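Local coordinates for protein iron Super-Oxide Dismutase (Plasmodium knowlesi, PDB 2AWP) that probably uses an iron cofactor to convert superoxide radicals into hydrogen peroxide and molecular oxygen, protecting the cell from their toxicity, at residues E21-L24 against N25-N29. Sequence-based numbering, arbitrary orientation.
Sequences EETL and NFHYN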
loop_
_atom_site.group_PDB
_atom_site.type_symbol
_atom_site.label_atom_id
_atom_site.label_comp_id
_atom_site.label_asym_id
_atom_site.label_seq_id
_atom_site.Cartn_x
_atom_site.Cartn_y
_atom_site.Cartn_z
ATOM N N GLU A 21 -5.945 -9.493 -18.147
ATOM C CA GLU A 21 -7.346 -9.141 -18.110
ATOM C C GLU A 21 -7.923 -9.212 -16.673
ATOM O O GLU A 21 -8.667 -8.330 -16.253
ATOM C CB GLU A 21 -8.151 -10.043 -19.080
ATOM C CG GLU A 21 -9.592 -9.558 -19.255
ATOM C CD GLU A 21 -10.392 -10.474 -20.185
ATOM O OE1 GLU A 21 -9.781 -11.334 -20.853
ATOM O OE2 GLU A 21 -11.619 -10.328 -20.231
ATOM N N GLU A 22 -7.583 -10.248 -15.928
ATOM C CA GLU A 22 -8.014 -10.328 -14.523
ATOM C C GLU A 22 -7.612 -9.091 -13.721
ATOM O O GLU A 22 -8.431 -8.528 -12.988
ATOM C CB GLU A 22 -7.470 -11.576 -13.834
ATOM C CG GLU A 22 -7.979 -11.706 -12.394
ATOM C CD GLU A 22 -7.502 -12.959 -11.650
ATOM O OE1 GLU A 22 -6.821 -13.829 -12.261
ATOM O OE2 GLU A 22 -7.800 -13.045 -10.430
ATOM N N THR A 23 -6.352 -8.682 -13.848
ATOM C CA THR A 23 -5.868 -7.433 -13.202
ATOM C C THR A 23 -6.696 -6.220 -13.618
ATOM O O THR A 23 -7.220 -5.528 -12.756
ATOM C CB THR A 23 -4.340 -7.195 -13.375
ATOM O OG1 THR A 23 -3.622 -8.186 -12.622
ATOM C CG2 THR A 23 -3.916 -5.813 -12.827
ATOM N N LEU A 24 -6.852 -5.987 -14.925
ATOM C CA LEU A 24 -7.701 -4.890 -15.387
ATOM C C LEU A 24 -9.097 -5.017 -14.813
ATOM O O LEU A 24 -9.657 -4.025 -14.378
ATOM C CB LEU A 24 -7.717 -4.767 -16.927
ATOM C CG LEU A 24 -6.715 -3.703 -17.426
ATOM C CD1 LEU A 24 -5.295 -4.082 -16.979
ATOM C CD2 LEU A 24 -6.779 -3.532 -18.924
ATOM N N ASN A 25 -9.646 -6.231 -14.777
ATOM C CA ASN A 25 -10.981 -6.435 -14.173
ATOM C C ASN A 25 -11.062 -5.920 -12.719
ATOM O O ASN A 25 -11.888 -5.057 -12.405
ATOM C CB ASN A 25 -11.472 -7.898 -14.299
ATOM C CG ASN A 25 -12.990 -8.030 -14.109
ATOM O OD1 ASN A 25 -13.740 -7.051 -14.285
ATOM N ND2 ASN A 25 -13.452 -9.235 -13.753
ATOM N N PHE A 26 -10.191 -6.402 -11.849
ATOM C CA PHE A 26 -10.189 -5.916 -10.455
ATOM C C PHE A 26 -9.790 -4.430 -10.316
ATOM O O PHE A 26 -10.448 -3.650 -9.619
ATOM C CB PHE A 26 -9.322 -6.829 -9.552
ATOM C CG PHE A 26 -9.940 -8.172 -9.260
ATOM C CD1 PHE A 26 -10.855 -8.319 -8.232
ATOM C CD2 PHE A 26 -9.640 -9.287 -10.052
ATOM C CE1 PHE A 26 -11.469 -9.567 -7.969
ATOM C CE2 PHE A 26 -10.248 -10.553 -9.809
ATOM C CZ PHE A 26 -11.163 -10.694 -8.754
ATOM N N HIS A 27 -8.736 -4.043 -11.021
ATOM C CA HIS A 27 -8.130 -2.738 -10.862
ATOM C C HIS A 27 -9.083 -1.661 -11.372
ATOM O O HIS A 27 -9.367 -0.695 -10.649
ATOM C CB HIS A 27 -6.805 -2.717 -11.615
ATOM C CG HIS A 27 -5.830 -1.682 -11.135
ATOM N ND1 HIS A 27 -4.529 -1.645 -11.581
ATOM C CD2 HIS A 27 -5.951 -0.660 -10.254
ATOM C CE1 HIS A 27 -3.897 -0.631 -11.026
ATOM N NE2 HIS A 27 -4.739 -0.015 -10.232
ATOM N N TYR A 28 -9.643 -1.876 -12.560
ATOM C CA TYR A 28 -10.589 -0.900 -13.139
ATOM C C TYR A 28 -12.030 -1.034 -12.613
ATOM O O TYR A 28 -12.612 -0.062 -12.141
ATOM C CB TYR A 28 -10.563 -0.960 -14.674
ATOM C CG TYR A 28 -11.528 0.001 -15.339
ATOM C CD1 TYR A 28 -11.278 1.377 -15.332
ATOM C CD2 TYR A 28 -12.713 -0.468 -15.940
ATOM C CE1 TYR A 28 -12.169 2.297 -15.960
ATOM C CE2 TYR A 28 -13.614 0.432 -16.557
ATOM C CZ TYR A 28 -13.330 1.804 -16.571
ATOM O OH TYR A 28 -14.212 2.698 -17.172
ATOM N N ASN A 29 -12.597 -2.234 -12.689
ATOM C CA ASN A 29 -14.013 -2.433 -12.329
ATOM C C ASN A 29 -14.272 -2.518 -10.828
ATOM O O ASN A 29 -15.385 -2.250 -10.376
ATOM C CB ASN A 29 -14.601 -3.665 -13.057
ATOM C CG ASN A 29 -14.784 -3.438 -14.563
ATOM O OD1 ASN A 29 -15.314 -2.411 -15.017
ATOM N ND2 ASN A 29 -14.347 -4.424 -15.354
#
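The first turns of helix 21-43, in the alpha-hairpin domain of an iron superoxide dismutase, set E22 beside F26 and T23 one turn before H27, a probable iron ligand. The extended E22 chain runs alongside the phenylalanine in the same direction: its CG meets the ring edge in plane, 3.6 Å from F26 CE2, and OE2 lies 3.5 Å from that same carbon. Carboxylate and ring are turned 48° against each other. E22 OE2 also forms a salt bridge with R169 of the second subunit, where F26 packs on N170, so E22 and F26 lie at the dimer interface.

One residue further along, the backbone N of H27 donates to T23 O at 2.7 Å. With CG anti to the backbone N (chi1 -157°), the imidazole is carried away from the preceding turn and meets H74, D158 and H162, which probably complete the iron site as in related enzymes. The methyl CG2 of T23 approaches this ring obliquely, 4.4 Å from H27 ND1, while T23 OG1 is hydrogen-bonded to D167. Y28 N donates to L24 O at 2.8 Å, and Y28 OH reaches P6 O.

Within 25-29, N29 ND2 donates to N25 OD1 over 2.9 Å, in the carbonyl plane of N25, which links the two side-chain amides across one turn and limits rotation of the N25 amide.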